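Long-range contacts in solute-binding protein Csal_2479 (Chromohalobacter salexigens, PDB 4P1L), which binds D-glucuronate and probably delivers it, as the extracytoplasmic subunit of a tripartite ATP-independent periplasmic (TRAP) transport system, for uptake into the cytoplasm: residues A[104-109]-A[298-303]; A[153-158]-A[223-228]. One frame throughout, in Å; residues are numbered along the deposited sequence.

Interaction 1 (A[104-109]-A[298-303]); sequences LPFIFK and AKMQPI
Met300, a selenomethionine, meets the CB-CG side of the Pro105 ring, the two side chains crossing at about a right angle: SE stands 3.8 Å from Pro105 CB and equally near Pro105 CG. The bend at chi2 (-67°) turns SE onto the proline, while CG is the atom that meets the Phe106 ring. It lies 3.9 Å from Phe106 CD2, near the plane of the phenyl ring, so Phe106 offers an edge and not a face. Toward the CD corner of the proline ring, Ile303 joins in with its CG2 methyl, 4.0 Å from Leu104 CD2 and 4.4 Å from Pro105 CD; the side chains of Leu104 and Ile303 run past each other in opposite directions. All cross-segment contacts are apolar, and 198 Å² of surface is buried. Polar support comes from nearby: Tyr304 OH is hydrogen-bonded to Pro105 O, and Ile107 N to Leu104 O (3.3 Å) within the type II turn 104-107. Helix 172-181 also packs on Met300 and Ile303, through Glu180, Leu173 and Gln176. A type II turn thus packs apolarly against residues 300-303, joining the loop between strand 84-88 and helix 111-118 to the C-terminal helical part of this TRAP solute-binding fold.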
ATOM      1  N   LEU A 104     -10.045  -1.491   5.361  1.00 14.44           N
ATOM      2  CA  LEU A 104     -11.481  -1.473   5.146  1.00 14.04           C
ATOM      3  C   LEU A 104     -11.764  -0.761   3.824  1.00 13.64           C
ATOM      4  O   LEU A 104     -11.312   0.372   3.621  1.00 15.51           O
ATOM      5  CB  LEU A 104     -12.204  -0.825   6.342  1.00 14.01           C
ATOM      6  CG  LEU A 104     -12.195  -1.609   7.667  1.00 14.55           C
ATOM      7  CD1 LEU A 104     -12.599  -0.731   8.870  1.00 15.06           C
ATOM      8  CD2 LEU A 104     -13.141  -2.837   7.580  1.00 17.65           C
ATOM      9  N   PRO A 105     -12.484  -1.427   2.905  1.00 13.71           N
ATOM     10  CA  PRO A 105     -12.736  -0.828   1.594  1.00 13.10           C
ATOM     11  C   PRO A 105     -13.468   0.509   1.696  1.00 16.35           C
ATOM     12  O   PRO A 105     -14.408   0.646   2.486  1.00 16.18           O
ATOM     13  CB  PRO A 105     -13.579  -1.888   0.860  1.00 15.43           C
ATOM     14  CG  PRO A 105     -13.175  -3.183   1.527  1.00 14.34           C
ATOM     15  CD  PRO A 105     -12.983  -2.811   2.982  1.00 13.38           C
ATOM     16  N   PHE A 106     -13.032   1.478   0.910  1.00 14.43           N
ATOM     17  CA  PHE A 106     -13.677   2.804   0.870  1.00 13.04           C
ATOM     18  C   PHE A 106     -13.604   3.607   2.170  1.00 15.83           C
ATOM     19  O   PHE A 106     -14.345   4.567   2.347  1.00 16.81           O
ATOM     20  CB  PHE A 106     -15.153   2.666   0.408  1.00 17.59           C
ATOM     21  CG  PHE A 106     -15.299   2.005  -0.935  1.00 16.21           C
ATOM     22  CD1 PHE A 106     -15.096   2.732  -2.108  1.00 17.71           C
ATOM     23  CD2 PHE A 106     -15.612   0.648  -1.043  1.00 14.82           C
ATOM     24  CE1 PHE A 106     -15.222   2.130  -3.334  1.00 14.34           C
ATOM     25  CE2 PHE A 106     -15.739   0.052  -2.289  1.00 17.51           C
ATOM     26  CZ  PHE A 106     -15.533   0.777  -3.419  1.00 14.46           C
ATOM     27  N   ILE A 107     -12.714   3.266   3.090  1.00 14.39           N
ATOM     28  CA  ILE A 107     -12.680   4.020   4.331  1.00 16.36           C
ATOM     29  C   ILE A 107     -12.227   5.468   4.085  1.00 16.61           C
ATOM     30  O   ILE A 107     -12.673   6.381   4.774  1.00 18.83           O
ATOM     31  CB  ILE A 107     -11.845   3.340   5.438  1.00 15.70           C
ATOM     32  CG1 ILE A 107     -12.187   4.015   6.765  1.00 26.53           C
ATOM     33  CG2 ILE A 107     -10.352   3.327   5.104  1.00 17.00           C
ATOM     34  CD1 ILE A 107     -11.729   3.252   7.954  1.00 26.94           C
ATOM     35  N   PHE A 108     -11.340   5.668   3.110  1.00 16.31           N
ATOM     36  CA  PHE A 108     -10.911   7.014   2.706  1.00 13.54           C
ATOM     37  C   PHE A 108     -11.655   7.439   1.435  1.00 13.58           C
ATOM     38  O   PHE A 108     -11.841   6.631   0.531  1.00 16.59           O
ATOM     39  CB  PHE A 108      -9.397   7.065   2.433  1.00 13.24           C
ATOM     40  CG  PHE A 108      -8.547   6.832   3.650  1.00 14.55           C
ATOM     41  CD1 PHE A 108      -8.547   7.748   4.696  1.00 14.13           C
ATOM     42  CD2 PHE A 108      -7.788   5.685   3.767  1.00 13.27           C
ATOM     43  CE1 PHE A 108      -7.784   7.535   5.814  1.00 15.52           C
ATOM     44  CE2 PHE A 108      -7.025   5.464   4.883  1.00 16.30           C
ATOM     45  CZ  PHE A 108      -7.038   6.390   5.918  1.00 15.17           C
ATOM     46  N   LYS A 109     -12.068   8.713   1.366  1.00 17.47           N
ATOM     47  CA  LYS A 109     -12.785   9.238   0.213  1.00 19.17           C
ATOM     48  C   LYS A 109     -11.817   9.563  -0.943  1.00 17.87           C
ATOM     49  O   LYS A 109     -12.194   9.522  -2.120  1.00 20.30           O
ATOM     50  CB  LYS A 109     -13.560  10.506   0.608  1.00 18.41           C
ATOM     51  CG  LYS A 109     -14.734  10.255   1.538  1.00 29.10           C
ATOM     52  CD  LYS A 109     -15.529  11.527   1.822  1.00 28.07           C
ATOM     53  CE  LYS A 109     -16.703  11.246   2.773  1.00 39.29           C
ATOM     54  NZ  LYS A 109     -17.493  12.494   3.061  1.00 40.58           N
ATOM     55  N   ALA A 298     -21.705   0.121  -0.752  1.00 19.74           N
ATOM     56  CA  ALA A 298     -22.843  -0.336   0.036  1.00 18.78           C
ATOM     57  C   ALA A 298     -22.695  -1.830   0.337  1.00 20.99           C
ATOM     58  O   ALA A 298     -23.054  -2.296   1.425  1.00 20.67           O
ATOM     59  CB  ALA A 298     -24.142  -0.065  -0.687  1.00 19.00           C
ATOM     60  N   LYS A 299     -22.139  -2.578  -0.612  1.00 17.43           N
ATOM     61  CA  LYS A 299     -21.943  -4.013  -0.404  1.00 18.51           C
ATOM     62  C   LYS A 299     -20.894  -4.354   0.664  1.00 16.90           C
ATOM     63  O   LYS A 299     -20.780  -5.517   1.075  1.00 13.74           O
ATOM     64  CB  LYS A 299     -21.573  -4.679  -1.724  1.00 21.00           C
ATOM     65  CG  LYS A 299     -22.769  -4.838  -2.651  1.00 28.31           C
ATOM     66  CD  LYS A 299     -22.392  -5.676  -3.834  1.00 31.58           C
ATOM     67  CE  LYS A 299     -23.545  -6.552  -4.303  1.00 40.19           C
ATOM     68  NZ  LYS A 299     -24.686  -5.740  -4.747  1.00 43.07           N
HETATM   69  N   MSE A 300     -20.103  -3.363   1.082  1.00 17.69           N
HETATM   70  CA  MSE A 300     -19.042  -3.591   2.058  1.00 14.59           C
HETATM   71  C   MSE A 300     -19.508  -3.562   3.520  1.00 16.47           C
HETATM   72  O   MSE A 300     -18.736  -3.892   4.426  1.00 20.34           O
HETATM   73  CB  MSE A 300     -17.915  -2.570   1.885  1.00 16.19           C
HETATM   74  CG  MSE A 300     -17.414  -2.443   0.461  1.00 15.48           C
HETATM   75 SE   MSE A 300     -16.507  -4.092  -0.174  1.00 20.89          SE
HETATM   76  CE  MSE A 300     -17.938  -4.967  -1.102  1.00 21.76           C
ATOM     77  N   GLN A 301     -20.757  -3.187   3.757  1.00 21.12           N
ATOM     78  CA  GLN A 301     -21.268  -3.041   5.125  1.00 20.88           C
ATOM     79  C   GLN A 301     -20.984  -4.229   6.063  1.00 17.34           C
ATOM     80  O   GLN A 301     -20.568  -4.029   7.217  1.00 19.03           O
ATOM     81  CB  GLN A 301     -22.775  -2.744   5.101  1.00 24.54           C
ATOM     82  CG  GLN A 301     -23.318  -2.298   6.465  1.00 26.37           C
ATOM     83  CD  GLN A 301     -22.721  -0.977   6.913  1.00 31.47           C
ATOM     84  OE1 GLN A 301     -22.787   0.025   6.201  1.00 35.45           O
ATOM     85  NE2 GLN A 301     -22.113  -0.974   8.093  1.00 28.77           N
ATOM     86  N   PRO A 302     -21.183  -5.471   5.584  1.00 19.82           N
ATOM     87  CA  PRO A 302     -20.948  -6.617   6.468  1.00 21.02           C
ATOM     88  C   PRO A 302     -19.505  -6.698   6.916  1.00 16.42           C
ATOM     89  O   PRO A 302     -19.229  -7.199   8.008  1.00 20.25           O
ATOM     90  CB  PRO A 302     -21.276  -7.830   5.580  1.00 20.29           C
ATOM     91  CG  PRO A 302     -22.210  -7.289   4.543  1.00 23.23           C
ATOM     92  CD  PRO A 302     -21.754  -5.886   4.285  1.00 24.59           C
ATOM     93  N   ILE A 303     -18.589  -6.215   6.074  1.00 15.60           N
ATOM     94  CA  ILE A 303     -17.170  -6.203   6.411  1.00 14.85           C
ATOM     95  C   ILE A 303     -16.920  -5.267   7.603  1.00 14.71           C
ATOM     96  O   ILE A 303     -16.214  -5.609   8.567  1.00 13.96           O
ATOM     97  CB  ILE A 303     -16.313  -5.823   5.181  1.00 13.92           C
ATOM     98  CG1 ILE A 303     -16.551  -6.857   4.073  1.00 14.76           C
ATOM     99  CG2 ILE A 303     -14.863  -5.801   5.545  1.00 17.26           C
ATOM    100  CD1 ILE A 303     -15.754  -6.589   2.777  1.00 15.53           C
TER

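Interaction 2 (A[153-158]-A[223-228]); sequences HPVETP and YYSLTE
A loop-on-strand contact, part ring packing and part hydrogen bond, joins the loop that follows strand 146-150 to strand 223-230 of the four-stranded mixed sheet and buries 251 Å² of surface. The evidence for packing is the ring of Tyr223, which lies against the backbone of the loop. His153 CA sits 3.9 Å above the ring plane, over its centre, and His153 N is over the same ring, 3.6 Å from Tyr223 CD2. Tyr223 CG is anti to its own carbonyl carbon (chi1 -61°), which brings the ring face against the His153 backbone. Pro154 crosses obliquely at the CD1 side, its CD 3.7 Å from Tyr223 CD1. The imidazole of His153 takes no part in this packing: its CB points away from the strand, and NE2 is hydrogen-bonded to Asp160 O.

Two residues along the strand, Ser225 provides the polar link. Val155 N donates to Ser225 OG at 2.9 Å with an N-H...O angle of 160°, a fairly straight bond. OG is placed beside its own backbone N by a chi1 of -60°, and its second polar partner is Asn288 OD1. Asn288 ND2 is in turn hydrogen-bonded to Val155 O, so a single amide side chain ties loop and serine together. Beside this link Val155 CB lies 3.8 Å from Ser225 CB, while Val155 also packs on Phe296 of helix 293-298. Backbone bonds of Tyr223 with Asn150 and of Ser225 with Leu148 belong to the antiparallel pairing with strand 146-150. Ser225 of strand 223-230 and Asn288 of the adjacent parallel strand 286-288 thus both hydrogen-bond the Val155 backbone, fastening the loop to two neighbouring strands of one sheet in the two-lobed periplasmic-binding fold.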
ATOM      1  N   HIS A 153     -13.732  -8.427 -19.388  1.00 18.66           N
ATOM      2  CA  HIS A 153     -14.759  -7.412 -19.656  1.00 20.81           C
ATOM      3  C   HIS A 153     -14.677  -6.224 -18.715  1.00 22.99           C
ATOM      4  O   HIS A 153     -14.121  -6.331 -17.623  1.00 20.23           O
ATOM      5  CB  HIS A 153     -16.160  -8.031 -19.567  1.00 20.89           C
ATOM      6  CG  HIS A 153     -16.482  -8.648 -18.238  1.00 19.66           C
ATOM      7  ND1 HIS A 153     -16.322  -9.993 -17.981  1.00 22.97           N
ATOM      8  CD2 HIS A 153     -16.976  -8.107 -17.096  1.00 20.81           C
ATOM      9  CE1 HIS A 153     -16.720 -10.259 -16.746  1.00 18.96           C
ATOM     10  NE2 HIS A 153     -17.117  -9.129 -16.187  1.00 21.33           N
ATOM     11  N   PRO A 154     -15.248  -5.088 -19.126  1.00 25.59           N
ATOM     12  CA  PRO A 154     -15.330  -3.957 -18.205  1.00 20.47           C
ATOM     13  C   PRO A 154     -16.215  -4.324 -17.030  1.00 19.28           C
ATOM     14  O   PRO A 154     -17.228  -5.012 -17.197  1.00 21.30           O
ATOM     15  CB  PRO A 154     -15.982  -2.848 -19.040  1.00 23.42           C
ATOM     16  CG  PRO A 154     -15.812  -3.285 -20.481  1.00 27.61           C
ATOM     17  CD  PRO A 154     -15.799  -4.769 -20.460  1.00 26.57           C
ATOM     18  N   VAL A 155     -15.835  -3.870 -15.852  1.00 14.80           N
ATOM     19  CA  VAL A 155     -16.707  -3.964 -14.684  1.00 18.27           C
ATOM     20  C   VAL A 155     -17.448  -2.651 -14.490  1.00 15.57           C
ATOM     21  O   VAL A 155     -16.832  -1.604 -14.302  1.00 18.39           O
ATOM     22  CB  VAL A 155     -15.899  -4.296 -13.406  1.00 15.01           C
ATOM     23  CG1 VAL A 155     -16.773  -4.105 -12.163  1.00 15.98           C
ATOM     24  CG2 VAL A 155     -15.375  -5.703 -13.482  1.00 20.02           C
ATOM     25  N   GLU A 156     -18.770  -2.708 -14.575  1.00 17.45           N
ATOM     26  CA  GLU A 156     -19.603  -1.523 -14.498  1.00 19.02           C
ATOM     27  C   GLU A 156     -20.324  -1.480 -13.184  1.00 18.02           C
ATOM     28  O   GLU A 156     -20.460  -0.413 -12.593  1.00 19.59           O
ATOM     29  CB  GLU A 156     -20.657  -1.495 -15.624  1.00 17.64           C
ATOM     30  CG  GLU A 156     -20.111  -1.492 -17.041  1.00 16.60           C
ATOM     31  CD  GLU A 156     -19.479  -0.166 -17.464  1.00 17.47           C
ATOM     32  OE1 GLU A 156     -19.074   0.634 -16.577  1.00 18.75           O
ATOM     33  OE2 GLU A 156     -19.415   0.074 -18.706  1.00 17.40           O
ATOM     34  N   THR A 157     -20.786  -2.648 -12.732  1.00 16.74           N
ATOM     35  CA  THR A 157     -21.506  -2.783 -11.477  1.00 17.57           C
ATOM     36  C   THR A 157     -20.948  -3.964 -10.702  1.00 20.13           C
ATOM     37  O   THR A 157     -20.204  -4.781 -11.237  1.00 17.88           O
ATOM     38  CB  THR A 157     -23.003  -3.040 -11.713  1.00 23.47           C
ATOM     39  OG1 THR A 157     -23.158  -4.295 -12.380  1.00 23.96           O
ATOM     40  CG2 THR A 157     -23.610  -1.958 -12.571  1.00 24.14           C
ATOM     41  N   PRO A 158     -21.305  -4.066  -9.423  1.00 17.80           N
ATOM     42  CA  PRO A 158     -20.791  -5.208  -8.674  1.00 16.87           C
ATOM     43  C   PRO A 158     -21.075  -6.577  -9.309  1.00 18.64           C
ATOM     44  O   PRO A 158     -20.217  -7.473  -9.245  1.00 22.72           O
ATOM     45  CB  PRO A 158     -21.458  -5.038  -7.307  1.00 18.81           C
ATOM     46  CG  PRO A 158     -21.585  -3.552  -7.157  1.00 19.83           C
ATOM     47  CD  PRO A 158     -22.003  -3.106  -8.551  1.00 16.00           C
ATOM     48  N   TYR A 223      -8.542  -4.607 -19.306  1.00 18.33           N
ATOM     49  CA  TYR A 223      -9.689  -3.848 -18.809  1.00 16.84           C
ATOM     50  C   TYR A 223      -9.354  -3.363 -17.422  1.00 16.92           C
ATOM     51  O   TYR A 223      -9.062  -4.161 -16.546  1.00 17.70           O
ATOM     52  CB  TYR A 223     -10.936  -4.716 -18.721  1.00 15.49           C
ATOM     53  CG  TYR A 223     -11.346  -5.274 -20.069  1.00 19.02           C
ATOM     54  CD1 TYR A 223     -12.100  -4.519 -20.957  1.00 19.59           C
ATOM     55  CD2 TYR A 223     -10.927  -6.533 -20.467  1.00 19.65           C
ATOM     56  CE1 TYR A 223     -12.457  -5.030 -22.194  1.00 20.71           C
ATOM     57  CE2 TYR A 223     -11.271  -7.047 -21.719  1.00 27.94           C
ATOM     58  CZ  TYR A 223     -12.031  -6.286 -22.573  1.00 29.52           C
ATOM     59  OH  TYR A 223     -12.387  -6.784 -23.811  1.00 33.35           O
ATOM     60  N   TYR A 224      -9.395  -2.054 -17.227  1.00 18.76           N
ATOM     61  CA  TYR A 224      -9.140  -1.463 -15.932  1.00 15.50           C
ATOM     62  C   TYR A 224     -10.399  -0.694 -15.579  1.00 18.79           C
ATOM     63  O   TYR A 224     -10.811   0.197 -16.321  1.00 16.02           O
ATOM     64  CB  TYR A 224      -7.922  -0.545 -16.032  1.00 14.05           C
ATOM     65  CG  TYR A 224      -7.375  -0.003 -14.725  1.00 16.14           C
ATOM     66  CD1 TYR A 224      -7.855   1.178 -14.165  1.00 24.70           C
ATOM     67  CD2 TYR A 224      -6.349  -0.665 -14.055  1.00 21.27           C
ATOM     68  CE1 TYR A 224      -7.332   1.675 -12.962  1.00 26.16           C
ATOM     69  CE2 TYR A 224      -5.838  -0.180 -12.857  1.00 19.18           C
ATOM     70  CZ  TYR A 224      -6.331   0.978 -12.307  1.00 18.04           C
ATOM     71  OH  TYR A 224      -5.773   1.478 -11.130  1.00 16.60           O
ATOM     72  N   SER A 225     -11.009  -1.040 -14.453  1.00 13.07           N
ATOM     73  CA  SER A 225     -12.300  -0.441 -14.072  1.00 12.99           C
ATOM     74  C   SER A 225     -12.125   0.270 -12.735  1.00 15.79           C
ATOM     75  O   SER A 225     -11.702  -0.349 -11.766  1.00 14.60           O
ATOM     76  CB  SER A 225     -13.360  -1.516 -13.969  1.00 12.15           C
ATOM     77  OG  SER A 225     -13.558  -2.224 -15.198  1.00 13.37           O
ATOM     78  N   LEU A 226     -12.496   1.551 -12.684  1.00 15.24           N
ATOM     79  CA  LEU A 226     -12.115   2.436 -11.587  1.00 11.89           C
ATOM     80  C   LEU A 226     -12.995   2.300 -10.342  1.00 10.66           C
ATOM     81  O   LEU A 226     -13.669   3.252  -9.882  1.00 14.71           O
ATOM     82  CB  LEU A 226     -12.067   3.885 -12.100  1.00 17.72           C
ATOM     83  CG  LEU A 226     -10.877   4.169 -13.020  1.00 21.08           C
ATOM     84  CD1 LEU A 226     -11.076   5.414 -13.880  1.00 18.84           C
ATOM     85  CD2 LEU A 226      -9.620   4.331 -12.184  1.00 23.44           C
ATOM     86  N   THR A 227     -12.960   1.112  -9.761  1.00 13.23           N
ATOM     87  CA  THR A 227     -13.585   0.886  -8.467  1.00 11.72           C
ATOM     88  C   THR A 227     -12.990   1.729  -7.317  1.00 15.46           C
ATOM     89  O   THR A 227     -13.725   2.080  -6.405  1.00 13.52           O
ATOM     90  CB  THR A 227     -13.524  -0.595  -8.108  1.00 17.26           C
ATOM     91  OG1 THR A 227     -12.184  -1.079  -8.309  1.00 11.86           O
ATOM     92  CG2 THR A 227     -14.530  -1.399  -8.951  1.00 20.17           C
ATOM     93  N   GLU A 228     -11.667   1.994  -7.329  1.00 11.65           N
ATOM     94  CA  GLU A 228     -11.001   2.852  -6.355  1.00 11.67           C
ATOM     95  C   GLU A 228     -11.399   2.440  -4.931  1.00 14.59           C
ATOM     96  O   GLU A 228     -11.731   3.270  -4.076  1.00 14.97           O
ATOM     97  CB  GLU A 228     -11.280   4.337  -6.670  1.00 11.74           C
ATOM     98  CG  GLU A 228     -10.787   4.691  -8.061  1.00 13.63           C
ATOM     99  CD  GLU A 228     -11.031   6.117  -8.494  1.00 28.95           C
ATOM    100  OE1 GLU A 228     -10.174   6.686  -9.199  1.00 36.03           O
ATOM    101  OE2 GLU A 228     -12.085   6.658  -8.172  1.00 23.46           O
TER

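How the interactions relate
Interaction 2 falls within the chain interval spanned by interaction 1, and although their centres are about 17 Å apart the two meet directly. Phe106 CE1 packs 3.4 Å from Thr227 O and 3.7 Å from Glu228 O, so the 104-109 loop reaches the 227-228 end of segment 223-228; a backbone hydrogen bond between Phe106 and His229 reinforces this. At a second junction Lys299 CD lies 3.7 Å from Pro158 CB. Neither contact contributes a residue to the D-glucuronate pocket; Arg146, which binds the sugar, has its side chain about 10 Å from that of Phe106 and about 11 Å from that of Ser225.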